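Local structure of Nsp15 (Middle East respiratory syndrome-related coronavirus, 5YVD) at residues V63-D68 against V167-K172; H73-D78 against N133-S138; I115-R120 against L125-S130; G150-Y155 against I161-V166; V217-K220 against L224-Y227. The protein is a uridylate-specific endoribonuclease of the EndoU family that probably cleaves RNA at uridylates, and its crystal assembly holds six copies. All coordinates share one frame; numbering follows the deposited sequence.

How the contacts relate
Contacts 1 to 4 build up the middle domain of Nsp15, while contact 5 stands apart in the C-terminal endoribonuclease region, its centre about 38 Å from that of contact 1. Contact 1 closes a long loop of chain in which contacts 2, 3 and 4 are nested; contact 3 lies in turn within the shorter loop that contact 2 closes. Contacts 2 and 3, about 10 Å apart between centres, share one mixed sheet, where strands 115-118 and 134-138 are neighbours. Contact 4, the hairpin of strands 153-156 and 159-162, lies about 7 Å from contact 1 by centres; the salt bridge from Lys172 to Asp152 joins them, and both touch a second subunit.

Contact 1 (V63-D68 against V167-K172); sequences VRSHPD and VKQPVK
Ser65 and Gln169 bring two irregular stretches of the middle domain together, their CA atoms 6.1 Å apart, with neither segment forming helix or strand. This is loop-on-loop packing: the link from helix 51-59 to helix 69-74 meets the link from strand 159-162 to strand 174-178. The side chain of Ser65 carries most of it. Held between the backbone N and the carbonyl carbon (chi1 59°), Ser65 OG donates to Pro170 O at 2.5 Å, in the carbonyl plane and on a lone pair. The same hydroxyl rests against the proline ring, with Pro170 CD 3.5 Å from Ser65 OG. Gln169 folds back at chi2 (-78°), which carries its amide alongside the backbone of residues 63-65. Arg64 adds only its near end, since its guanidinium runs off to a salt bridge with Asp121. A second subunit also reaches this site, its Ala283 packing on Gln169. The two ends of the Gln169 amide do different jobs: OE1 takes a weak bond from Ser65 N at 3.4 Å, while NE2 gives its hydrogen to a water, 2.9 Å away, that itself donates to Val63 O.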
# COMPACT_ATOMS: atom_id res chain seq x y z
N VAL A 63 -4.05 27.28 14.84
CA VAL A 63 -5.45 27.57 14.97
C VAL A 63 -5.72 29.05 15.15
O VAL A 63 -6.03 29.52 16.24
CB VAL A 63 -6.06 26.77 16.11
CG1 VAL A 63 -7.59 26.95 16.15
CG2 VAL A 63 -5.70 25.32 15.88
N ARG A 64 -5.61 29.78 14.05
CA ARG A 64 -5.74 31.24 14.05
C ARG A 64 -6.07 31.66 12.65
O ARG A 64 -5.85 30.89 11.73
CB ARG A 64 -4.41 31.89 14.45
CG ARG A 64 -3.23 31.26 13.73
CD ARG A 64 -1.98 32.12 13.64
NE ARG A 64 -1.22 32.14 14.87
CZ ARG A 64 0.11 32.08 14.94
NH1 ARG A 64 0.86 31.98 13.84
NH2 ARG A 64 0.69 32.13 16.12
N SER A 65 -6.58 32.86 12.48
CA SER A 65 -6.84 33.36 11.13
C SER A 65 -5.54 33.72 10.42
O SER A 65 -4.51 33.97 11.06
CB SER A 65 -7.76 34.58 11.16
OG SER A 65 -7.19 35.63 11.92
N HIS A 66 -5.58 33.74 9.11
CA HIS A 66 -4.42 34.18 8.35
C HIS A 66 -4.86 34.59 6.96
O HIS A 66 -5.94 34.19 6.53
CB HIS A 66 -3.34 33.09 8.30
CG HIS A 66 -3.80 31.78 7.74
ND1 HIS A 66 -3.76 31.50 6.39
CD2 HIS A 66 -4.28 30.67 8.34
CE1 HIS A 66 -4.21 30.27 6.18
NE2 HIS A 66 -4.52 29.74 7.35
N PRO A 67 -4.03 35.38 6.27
CA PRO A 67 -4.28 35.70 4.86
C PRO A 67 -4.46 34.46 4.04
O PRO A 67 -3.86 33.43 4.34
CB PRO A 67 -3.02 36.44 4.42
CG PRO A 67 -2.46 37.03 5.68
CD PRO A 67 -2.88 36.12 6.81
N ASP A 68 -5.30 34.52 3.01
CA ASP A 68 -5.62 33.31 2.26
C ASP A 68 -4.38 32.85 1.49
O ASP A 68 -3.55 33.65 1.07
CB ASP A 68 -6.83 33.54 1.33
CG ASP A 68 -7.36 32.24 0.71
OD1 ASP A 68 -6.95 31.14 1.18
OD2 ASP A 68 -8.17 32.32 -0.24
N VAL A 167 -16.05 40.46 14.63
CA VAL A 167 -15.05 39.39 14.40
C VAL A 167 -13.97 39.30 15.51
O VAL A 167 -13.40 40.29 15.89
CB VAL A 167 -14.40 39.52 13.02
CG1 VAL A 167 -13.27 40.54 13.01
CG2 VAL A 167 -13.91 38.16 12.56
N LYS A 168 -13.71 38.10 16.03
CA LYS A 168 -12.84 37.95 17.20
C LYS A 168 -11.50 37.29 16.89
O LYS A 168 -10.73 36.97 17.79
CB LYS A 168 -13.54 37.17 18.34
CG LYS A 168 -14.79 37.80 18.96
CD LYS A 168 -14.88 39.33 18.93
CE LYS A 168 -13.79 40.03 19.74
NZ LYS A 168 -14.19 40.24 21.16
N GLN A 169 -11.21 37.10 15.61
CA GLN A 169 -9.86 36.85 15.15
C GLN A 169 -9.61 38.00 14.22
O GLN A 169 -10.56 38.55 13.67
CB GLN A 169 -9.77 35.56 14.32
CG GLN A 169 -9.88 34.27 15.12
CD GLN A 169 -8.59 33.88 15.85
OE1 GLN A 169 -7.49 34.27 15.47
NE2 GLN A 169 -8.73 33.10 16.90
N PRO A 170 -8.36 38.38 14.02
CA PRO A 170 -8.10 39.44 13.06
C PRO A 170 -8.43 39.01 11.62
O PRO A 170 -8.29 37.83 11.26
CB PRO A 170 -6.60 39.70 13.21
CG PRO A 170 -6.02 38.42 13.76
CD PRO A 170 -7.13 37.81 14.60
N VAL A 171 -8.87 39.98 10.83
CA VAL A 171 -9.17 39.78 9.41
C VAL A 171 -8.33 40.74 8.54
O VAL A 171 -7.89 40.42 7.42
CB VAL A 171 -10.68 39.99 9.15
CG1 VAL A 171 -11.02 39.88 7.67
CG2 VAL A 171 -11.50 38.99 9.94
N LYS A 172 -8.09 41.94 9.05
CA LYS A 172 -7.30 42.91 8.30
C LYS A 172 -5.83 42.68 8.64
O LYS A 172 -5.38 42.97 9.76
CB LYS A 172 -7.73 44.34 8.62
CG LYS A 172 -6.97 45.41 7.83
CD LYS A 172 -7.76 46.04 6.71
CE LYS A 172 -8.42 45.05 5.78
NZ LYS A 172 -9.00 45.81 4.65
O HOH W 1 -6.36 31.57 17.56

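Contact 2 (H73-D78 against N133-S138); sequences HNLQAD and NAIFIS
Ile135 sends its CD1 methyl into the bend made by Leu75, Gln76 and Ala77, and that one methyl accounts for the tight part of the contact. Ile135 CD1 lies 3.5 Å from Leu75 CB and 3.6 Å from Ala77 CB, so the two beta carbons touch the same methyl. CG1 of Ile135 is anti to the carbonyl carbon (chi1 -71°) and chi2 is nearly extended, which puts CD1 at the far end of the branch, against the turn. The other branch, Ile135 CG2, meets Leu75 CD1 at 4.0 Å, and the two side chains cross obliquely. No hydrogen bond spans the segments; the contact is apolar and buried.

The turn itself is a Schellman motif ending helix 69-74. Gln76 leaves the helix with a positive phi of 57°, and Gln76 N bonds back to His73 O at 3.0 Å. The chain then runs on to strand 79-80, at one edge of the mixed sheet, whereas Ile135 belongs to strand 134-138, two places further in and flanked by strands 115-118 and 174-178. Backbone bonds to Ile115 and Phe117 hold Ile135 in that sheet.

On the loose side, Gln76 is exposed, and the nearest atom of its side chain, Gln76 CB, is still 5.7 Å from Ile135 CD1. Its OE1, like Leu75 O, has a weak bond from Lys177 NZ, and the Lys177 chain also packs on Ile135.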
# COMPACT_ATOMS: atom_id res chain seq x y z
N HIS A 73 1.28 32.49 -1.56
CA HIS A 73 1.88 32.00 -2.82
C HIS A 73 2.32 33.13 -3.76
O HIS A 73 3.37 33.05 -4.36
CB HIS A 73 0.90 31.05 -3.52
CG HIS A 73 1.29 30.68 -4.92
ND1 HIS A 73 2.43 29.97 -5.21
CD2 HIS A 73 0.65 30.88 -6.09
CE1 HIS A 73 2.49 29.76 -6.51
NE2 HIS A 73 1.43 30.30 -7.07
N ASN A 74 1.51 34.17 -3.87
CA ASN A 74 1.84 35.27 -4.76
C ASN A 74 2.96 36.20 -4.22
O ASN A 74 3.66 36.84 -5.01
CB ASN A 74 0.58 36.09 -5.09
CG ASN A 74 -0.44 35.30 -5.91
OD1 ASN A 74 -0.21 34.15 -6.29
ND2 ASN A 74 -1.58 35.93 -6.17
N LEU A 75 3.13 36.27 -2.89
CA LEU A 75 4.30 36.92 -2.29
C LEU A 75 5.51 35.99 -2.28
O LEU A 75 6.58 36.35 -1.77
CB LEU A 75 4.01 37.35 -0.85
CG LEU A 75 2.85 38.30 -0.56
CD1 LEU A 75 2.88 38.66 0.92
CD2 LEU A 75 2.91 39.55 -1.42
N GLN A 76 5.34 34.80 -2.84
CA GLN A 76 6.35 33.76 -2.88
C GLN A 76 6.86 33.34 -1.51
O GLN A 76 8.07 33.26 -1.27
CB GLN A 76 7.53 34.15 -3.77
CG GLN A 76 7.16 34.37 -5.22
CD GLN A 76 8.12 35.34 -5.90
OE1 GLN A 76 8.58 36.32 -5.29
NE2 GLN A 76 8.43 35.07 -7.15
N ALA A 77 5.93 33.05 -0.61
CA ALA A 77 6.28 32.50 0.69
C ALA A 77 6.57 31.01 0.54
O ALA A 77 5.69 30.24 0.18
CB ALA A 77 5.16 32.72 1.68
N ASP A 78 7.81 30.62 0.82
CA ASP A 78 8.25 29.23 0.67
C ASP A 78 7.96 28.37 1.92
O ASP A 78 7.65 27.20 1.80
CB ASP A 78 9.76 29.18 0.31
CG ASP A 78 10.10 30.00 -0.97
OD1 ASP A 78 10.00 29.48 -2.11
OD2 ASP A 78 10.49 31.17 -0.83
N ASN A 133 15.58 38.03 3.40
CA ASN A 133 14.54 37.70 2.44
C ASN A 133 13.39 37.06 3.18
O ASN A 133 13.50 35.91 3.61
CB ASN A 133 15.08 36.73 1.38
CG ASN A 133 16.13 37.37 0.47
OD1 ASN A 133 16.10 38.54 0.19
ND2 ASN A 133 17.05 36.56 -0.03
N ALA A 134 12.30 37.80 3.36
CA ALA A 134 11.20 37.33 4.21
C ALA A 134 9.88 38.07 4.03
O ALA A 134 9.84 39.14 3.43
CB ALA A 134 11.60 37.41 5.68
N ILE A 135 8.84 37.49 4.62
CA ILE A 135 7.48 38.03 4.62
C ILE A 135 6.99 38.14 6.07
O ILE A 135 7.24 37.24 6.89
CB ILE A 135 6.56 37.10 3.79
CG1 ILE A 135 6.90 37.22 2.31
CG2 ILE A 135 5.08 37.39 4.02
CD1 ILE A 135 6.34 36.10 1.47
N PHE A 136 6.32 39.23 6.41
CA PHE A 136 5.78 39.37 7.76
C PHE A 136 4.29 39.60 7.72
O PHE A 136 3.80 40.40 6.91
CB PHE A 136 6.44 40.52 8.52
CG PHE A 136 6.15 40.48 9.99
CD1 PHE A 136 5.29 41.40 10.58
CD2 PHE A 136 6.68 39.49 10.77
CE1 PHE A 136 4.99 41.32 11.93
CE2 PHE A 136 6.41 39.41 12.12
CZ PHE A 136 5.56 40.33 12.70
N ILE A 137 3.57 38.89 8.59
CA ILE A 137 2.13 39.06 8.71
C ILE A 137 1.80 39.55 10.10
O ILE A 137 2.35 39.05 11.09
CB ILE A 137 1.34 37.78 8.32
CG1 ILE A 137 1.55 36.64 9.31
CG2 ILE A 137 1.73 37.30 6.93
CD1 ILE A 137 1.21 35.26 8.76
N SER A 138 0.93 40.57 10.17
CA SER A 138 0.51 41.12 11.44
C SER A 138 -0.88 41.72 11.43
O SER A 138 -1.41 42.12 10.40
CB SER A 138 1.53 42.16 11.98
OG SER A 138 1.06 43.49 11.86

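Contact 3 (I115-R120 against L125-S130); sequences ICFDIR and LEKFMS
Phe117 has CG anti to its carbonyl carbon (chi1 -61°), while Phe128 has its CG anti to the backbone N (chi1 165°); together these turn one face of the Phe117 ring to the helix backbone at Phe128 and swing the Phe128 ring past its rim. The beta carbon of Phe128 therefore does the main touching. In a CH-pi contact, Phe128 CB lies 4.0 Å from the centroid of the Phe117 ring, over its face, and Phe128 CA stands over the middle of the same face. Ile115 CG2 covers the opposite face of the Phe117 ring, 3.6 Å above the plane and shifted toward the rim, so the ring is sandwiched between its own strand and the helix. The two rings meet obliquely, their planes at 59°, with Phe117 CD1 at the edge of the Phe128 ring. Beside them, Lys127 offers CB to Phe117 CE2 at 3.9 Å before its chain heads away. Further along, Ile119 CD1 and Leu125 CD2 make a looser apolar touch at 4.4 Å.

Where the strand ends, Asp118 OD1 accepts from Arg120 N in an Asx turn, and Arg120 grips the same carboxylate side-on, with NH2 2.7 Å from Asp118 OD2.

All this belongs to a beta-alpha-beta unit: strand 115-118 leads through helix 124-129 to strand 134-138, its parallel neighbour in the sheet. Phe117 and Phe128 both pack on Ala134 of that strand, and the Phe128 ring meets the ring of Phe136.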
# COMPACT_ATOMS: atom_id res chain seq x y z
N ILE A 115 11.03 33.24 4.12
CA ILE A 115 10.40 32.76 5.34
C ILE A 115 9.32 33.74 5.80
O ILE A 115 9.56 34.96 5.93
CB ILE A 115 11.45 32.61 6.49
CG1 ILE A 115 12.66 31.80 5.97
CG2 ILE A 115 10.80 32.02 7.74
CD1 ILE A 115 13.59 31.32 7.06
N CYS A 116 8.15 33.17 6.08
CA CYS A 116 6.99 33.94 6.48
C CYS A 116 6.87 33.91 7.99
O CYS A 116 6.75 32.84 8.57
CB CYS A 116 5.75 33.33 5.86
SG CYS A 116 4.23 34.09 6.44
N PHE A 117 6.88 35.08 8.61
CA PHE A 117 6.85 35.19 10.08
C PHE A 117 5.54 35.83 10.50
O PHE A 117 4.94 36.58 9.72
CB PHE A 117 7.96 36.12 10.57
CG PHE A 117 9.35 35.68 10.24
CD1 PHE A 117 9.89 35.91 8.99
CD2 PHE A 117 10.14 35.10 11.20
CE1 PHE A 117 11.19 35.54 8.71
CE2 PHE A 117 11.43 34.71 10.92
CZ PHE A 117 11.96 34.95 9.68
N ASP A 118 5.13 35.60 11.76
CA ASP A 118 3.84 36.13 12.25
C ASP A 118 3.97 36.86 13.58
O ASP A 118 4.65 36.39 14.48
CB ASP A 118 2.81 34.98 12.35
CG ASP A 118 1.37 35.46 12.66
OD1 ASP A 118 1.12 35.98 13.79
OD2 ASP A 118 0.48 35.29 11.79
N ILE A 119 3.30 38.00 13.71
CA ILE A 119 3.32 38.77 14.95
C ILE A 119 2.82 37.98 16.16
O ILE A 119 3.22 38.24 17.27
CB ILE A 119 2.50 40.07 14.80
CG1 ILE A 119 2.72 41.04 15.97
CG2 ILE A 119 1.02 39.76 14.70
CD1 ILE A 119 3.54 42.25 15.63
N ARG A 120 1.91 37.03 15.96
CA ARG A 120 1.34 36.30 17.10
C ARG A 120 2.32 35.31 17.75
O ARG A 120 2.04 34.80 18.83
CB ARG A 120 0.04 35.61 16.71
CG ARG A 120 -1.11 36.59 16.58
CD ARG A 120 -2.26 36.07 15.72
NE ARG A 120 -1.86 35.95 14.31
CZ ARG A 120 -2.66 35.56 13.34
NH1 ARG A 120 -3.94 35.23 13.56
NH2 ARG A 120 -2.17 35.49 12.12
N LEU A 125 8.64 39.02 15.01
CA LEU A 125 8.91 40.34 14.46
C LEU A 125 10.41 40.59 14.38
O LEU A 125 10.95 40.75 13.27
CB LEU A 125 8.23 41.39 15.33
CG LEU A 125 8.58 42.84 15.02
CD1 LEU A 125 8.55 43.13 13.52
CD2 LEU A 125 7.63 43.74 15.80
N GLU A 126 11.08 40.61 15.54
CA GLU A 126 12.53 40.88 15.62
C GLU A 126 13.33 39.93 14.75
O GLU A 126 14.30 40.32 14.11
CB GLU A 126 13.03 40.82 17.06
CG GLU A 126 12.41 41.89 17.97
CD GLU A 126 11.09 41.48 18.64
OE1 GLU A 126 10.56 40.38 18.36
OE2 GLU A 126 10.58 42.27 19.45
N LYS A 127 12.91 38.67 14.71
CA LYS A 127 13.57 37.70 13.83
C LYS A 127 13.38 38.11 12.35
O LYS A 127 14.35 38.16 11.56
CB LYS A 127 13.04 36.28 14.11
CG LYS A 127 14.14 35.27 14.42
CD LYS A 127 15.03 35.03 13.21
CE LYS A 127 16.35 34.32 13.56
NZ LYS A 127 17.23 34.11 12.37
N PHE A 128 12.15 38.44 11.99
CA PHE A 128 11.88 38.95 10.66
C PHE A 128 12.74 40.16 10.37
O PHE A 128 13.17 40.34 9.22
CB PHE A 128 10.39 39.28 10.48
CG PHE A 128 10.08 40.13 9.27
CD1 PHE A 128 10.13 39.60 8.00
CD2 PHE A 128 9.74 41.46 9.41
CE1 PHE A 128 9.85 40.37 6.89
CE2 PHE A 128 9.46 42.23 8.31
CZ PHE A 128 9.52 41.69 7.04
N MET A 129 12.99 40.99 11.39
CA MET A 129 13.79 42.24 11.20
C MET A 129 15.25 41.95 10.95
O MET A 129 15.92 42.77 10.33
CB MET A 129 13.71 43.21 12.39
CG MET A 129 12.37 43.88 12.61
SD MET A 129 11.88 44.88 11.21
CE MET A 129 13.16 46.14 11.21
N SER A 130 15.76 40.82 11.44
CA SER A 130 17.15 40.43 11.18
C SER A 130 17.28 39.31 10.14
O SER A 130 18.21 38.51 10.21
CB SER A 130 17.82 40.03 12.49
OG SER A 130 17.07 39.07 13.19

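Contact 4 (G150-Y155 against I161-V166); sequences GPDYAY and IRDSDV
Ala154 O accepts from Ile161 N at 2.9 Å, and Ala154 N returns a bond to Ile161 O at 3.0 Å. This is the hydrogen-bonded pair of a beta hairpin, strands 153-156 and 159-162 running antiparallel. Tyr153 and Arg162 form the adjacent non-hydrogen-bonded pair, and beyond them Asp163 N reaches back to Asp152 O at 3.0 Å.

The side chains of Tyr153 and Arg162 share one face of the hairpin and run together in one direction, with ring and guanidinium planes 44° apart. Tyr153 CB rests over one face of the Arg162 guanidinium, 3.8 Å above its plane and toward the rim. Arg162 bends at chi2 (-89°), which brings its NH1 to 3.9 Å from Tyr153 CD1. Pro151 CG covers a face of the tyrosine ring. Both polar ends find partners in one nearby loop, Tyr153 OH with Thr192 O and Arg162 NH2 with Gln193 O.

Ala154 and Ile161 point to the other face, where Ile161 packs on Val171 and on Thr280 of a second subunit. At the open end of the hairpin two acidic groups approach, Asp152 OD1 and Asp163 OD2 being 4.3 Å apart; a salt bridge from Lys172 NZ to Asp152 OD1 probably eases that repulsion.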
# COMPACT_ATOMS: atom_id res chain seq x y z
N GLY A 150 -4.01 43.98 3.48
CA GLY A 150 -4.82 42.91 2.92
C GLY A 150 -6.28 43.25 2.71
O GLY A 150 -6.72 44.34 3.05
N PRO A 151 -7.05 42.30 2.17
CA PRO A 151 -8.47 42.50 1.85
C PRO A 151 -9.41 42.35 3.05
O PRO A 151 -8.96 42.07 4.15
CB PRO A 151 -8.74 41.39 0.83
CG PRO A 151 -7.77 40.30 1.19
CD PRO A 151 -6.55 40.98 1.74
N ASP A 152 -10.70 42.56 2.84
CA ASP A 152 -11.69 42.48 3.94
C ASP A 152 -12.15 41.06 4.25
O ASP A 152 -13.32 40.84 4.64
CB ASP A 152 -12.90 43.36 3.64
CG ASP A 152 -12.55 44.83 3.57
OD1 ASP A 152 -11.62 45.26 4.28
OD2 ASP A 152 -13.23 45.55 2.81
N TYR A 153 -11.22 40.10 4.12
CA TYR A 153 -11.48 38.74 4.51
C TYR A 153 -10.18 37.99 4.78
O TYR A 153 -9.10 38.45 4.45
CB TYR A 153 -12.23 38.04 3.41
CG TYR A 153 -11.39 37.86 2.16
CD1 TYR A 153 -11.45 38.80 1.12
CD2 TYR A 153 -10.54 36.76 2.00
CE1 TYR A 153 -10.69 38.65 -0.02
CE2 TYR A 153 -9.77 36.59 0.86
CZ TYR A 153 -9.84 37.55 -0.16
OH TYR A 153 -9.10 37.41 -1.33
N ALA A 154 -10.32 36.80 5.35
CA ALA A 154 -9.17 35.97 5.72
C ALA A 154 -9.63 34.52 5.90
O ALA A 154 -10.82 34.21 5.87
CB ALA A 154 -8.55 36.50 7.02
N TYR A 155 -8.68 33.62 6.09
CA TYR A 155 -8.97 32.21 6.20
C TYR A 155 -8.91 31.83 7.66
O TYR A 155 -8.02 32.28 8.36
CB TYR A 155 -7.91 31.47 5.42
CG TYR A 155 -8.14 29.99 5.21
CD1 TYR A 155 -7.64 29.04 6.11
CD2 TYR A 155 -8.80 29.54 4.09
CE1 TYR A 155 -7.81 27.69 5.88
CE2 TYR A 155 -8.99 28.19 3.86
CZ TYR A 155 -8.50 27.27 4.74
OH TYR A 155 -8.71 25.95 4.46
N ILE A 161 -13.70 34.28 6.27
CA ILE A 161 -14.23 35.07 7.36
C ILE A 161 -14.15 36.57 6.91
O ILE A 161 -13.15 37.00 6.34
CB ILE A 161 -13.45 34.66 8.64
CG1 ILE A 161 -14.41 34.15 9.70
CG2 ILE A 161 -12.50 35.72 9.19
CD1 ILE A 161 -14.73 32.68 9.55
N ARG A 162 -15.22 37.32 7.12
CA ARG A 162 -15.33 38.71 6.60
C ARG A 162 -15.11 39.73 7.72
O ARG A 162 -15.60 39.53 8.84
CB ARG A 162 -16.72 38.96 6.01
CG ARG A 162 -17.14 38.00 4.92
CD ARG A 162 -16.71 38.44 3.52
NE ARG A 162 -16.53 37.29 2.64
CZ ARG A 162 -15.86 37.30 1.48
NH1 ARG A 162 -15.29 38.43 1.02
NH2 ARG A 162 -15.75 36.16 0.78
N ASP A 163 -14.43 40.83 7.40
CA ASP A 163 -14.23 41.91 8.37
C ASP A 163 -15.56 42.55 8.85
O ASP A 163 -16.51 42.65 8.08
CB ASP A 163 -13.28 42.98 7.78
CG ASP A 163 -12.36 43.61 8.84
OD1 ASP A 163 -12.41 43.21 10.03
OD2 ASP A 163 -11.59 44.53 8.48
N SER A 164 -15.60 42.96 10.12
CA SER A 164 -16.80 43.46 10.82
C SER A 164 -16.46 43.84 12.27
O SER A 164 -15.44 43.45 12.79
CB SER A 164 -17.90 42.41 10.87
OG SER A 164 -17.76 41.56 12.01
N ASP A 165 -17.35 44.56 12.94
CA ASP A 165 -17.15 44.90 14.36
C ASP A 165 -17.23 43.70 15.32
O ASP A 165 -16.72 43.78 16.44
CB ASP A 165 -18.17 45.94 14.82
CG ASP A 165 -18.18 47.17 13.95
OD1 ASP A 165 -17.12 47.48 13.38
OD2 ASP A 165 -19.25 47.82 13.85
N VAL A 166 -17.85 42.60 14.88
CA VAL A 166 -18.04 41.41 15.72
C VAL A 166 -16.94 40.35 15.61
O VAL A 166 -16.90 39.41 16.42
CB VAL A 166 -19.43 40.73 15.45
CG1 VAL A 166 -20.56 41.73 15.62
CG2 VAL A 166 -19.50 40.08 14.07

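Contact 5 (V217-K220 against L224-Y227); sequences VFIK and LENY
Ile219 and Leu224 meet where the chain, just past helix 215-221, enters a type I turn from Leu224 to Tyr227, and Leu224 N donates to Ile219 O at 2.8 Å. The CG2 methyl of Ile219 does the touching: swung to the far side from its own backbone N, Ile219 CG2 lies 3.6 Å from Glu225 N and 4.1 Å from Leu224 CB. Leu224 has its CG beside the backbone N (chi1 -60°), with CD1 reaching the Phe218 ring at 3.9 Å from CE2, obliquely. Glu225 bends at chi2 (93°), folding its carboxylate back beside Ile219 O and Lys220, and Glu225 OE2 comes within 3.5 Å of Lys220 CG. It meets the lysine's backbone CA and the first carbons of its chain, not the amino group. The extended Lys220 chain crosses Glu225 at about a right angle and takes its amino group away, to a salt bridge with Asp216; Lys220 NZ and Glu225 OE2 stay 6.4 Å apart. The contact thus joins helix 215-221 to the loop leading into helix 229-234, within the endoribonuclease part of the chain. Phe229 of that next helix packs on both Ile219 and Leu224, while Phe218 and Leu224 also lean on helix 296-304 through Leu296 and Val300.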
# COMPACT_ATOMS: atom_id res chain seq x y z
N VAL A 217 -32.06 43.66 -18.84
CA VAL A 217 -32.37 44.74 -17.89
C VAL A 217 -31.11 45.24 -17.15
O VAL A 217 -31.00 46.41 -16.79
CB VAL A 217 -33.44 44.26 -16.88
CG1 VAL A 217 -33.67 45.28 -15.78
CG2 VAL A 217 -34.75 43.95 -17.59
N PHE A 218 -30.18 44.33 -16.91
CA PHE A 218 -28.97 44.64 -16.16
C PHE A 218 -27.96 45.35 -17.07
O PHE A 218 -27.42 46.42 -16.72
CB PHE A 218 -28.40 43.34 -15.56
CG PHE A 218 -27.13 43.54 -14.75
CD1 PHE A 218 -27.19 43.69 -13.37
CD2 PHE A 218 -25.90 43.54 -15.37
CE1 PHE A 218 -26.05 43.87 -12.63
CE2 PHE A 218 -24.74 43.73 -14.64
CZ PHE A 218 -24.82 43.90 -13.26
N ILE A 219 -27.70 44.76 -18.24
CA ILE A 219 -26.80 45.36 -19.21
C ILE A 219 -27.16 46.83 -19.41
O ILE A 219 -26.27 47.71 -19.39
CB ILE A 219 -26.82 44.59 -20.56
CG1 ILE A 219 -26.07 43.26 -20.42
CG2 ILE A 219 -26.13 45.40 -21.66
CD1 ILE A 219 -26.16 42.35 -21.63
N LYS A 220 -28.45 47.11 -19.55
CA LYS A 220 -28.92 48.47 -19.81
C LYS A 220 -28.90 49.36 -18.57
O LYS A 220 -28.59 50.55 -18.68
CB LYS A 220 -30.30 48.44 -20.46
CG LYS A 220 -30.28 47.87 -21.87
CD LYS A 220 -31.68 47.52 -22.37
CE LYS A 220 -31.62 47.01 -23.80
NZ LYS A 220 -32.96 46.61 -24.33
N LEU A 224 -23.75 48.60 -20.06
CA LEU A 224 -22.76 47.62 -20.55
C LEU A 224 -22.97 47.15 -22.00
O LEU A 224 -22.36 46.20 -22.44
CB LEU A 224 -22.69 46.42 -19.60
CG LEU A 224 -22.27 46.77 -18.17
CD1 LEU A 224 -22.55 45.57 -17.27
CD2 LEU A 224 -20.81 47.20 -18.07
N GLU A 225 -23.79 47.85 -22.74
CA GLU A 225 -24.05 47.51 -24.14
C GLU A 225 -22.80 47.22 -25.00
O GLU A 225 -22.85 46.37 -25.85
CB GLU A 225 -24.90 48.61 -24.78
CG GLU A 225 -26.34 48.65 -24.28
CD GLU A 225 -26.58 49.59 -23.11
OE1 GLU A 225 -25.63 49.89 -22.35
OE2 GLU A 225 -27.73 50.03 -22.91
N ASN A 226 -21.68 47.89 -24.76
CA ASN A 226 -20.47 47.69 -25.58
C ASN A 226 -19.42 46.73 -24.99
O ASN A 226 -18.26 46.72 -25.43
CB ASN A 226 -19.80 49.05 -25.84
CG ASN A 226 -20.60 49.94 -26.78
OD1 ASN A 226 -21.62 49.55 -27.37
ND2 ASN A 226 -20.11 51.16 -26.95
N TYR A 227 -19.82 45.91 -24.01
CA TYR A 227 -18.88 45.14 -23.22
C TYR A 227 -19.11 43.62 -23.21
O TYR A 227 -18.54 42.89 -22.38
CB TYR A 227 -18.87 45.72 -21.79
CG TYR A 227 -18.41 47.14 -21.78
CD1 TYR A 227 -17.07 47.46 -21.84
CD2 TYR A 227 -19.33 48.20 -21.77
CE1 TYR A 227 -16.64 48.78 -21.87
CE2 TYR A 227 -18.91 49.52 -21.79
CZ TYR A 227 -17.56 49.81 -21.84
OH TYR A 227 -17.13 51.10 -21.84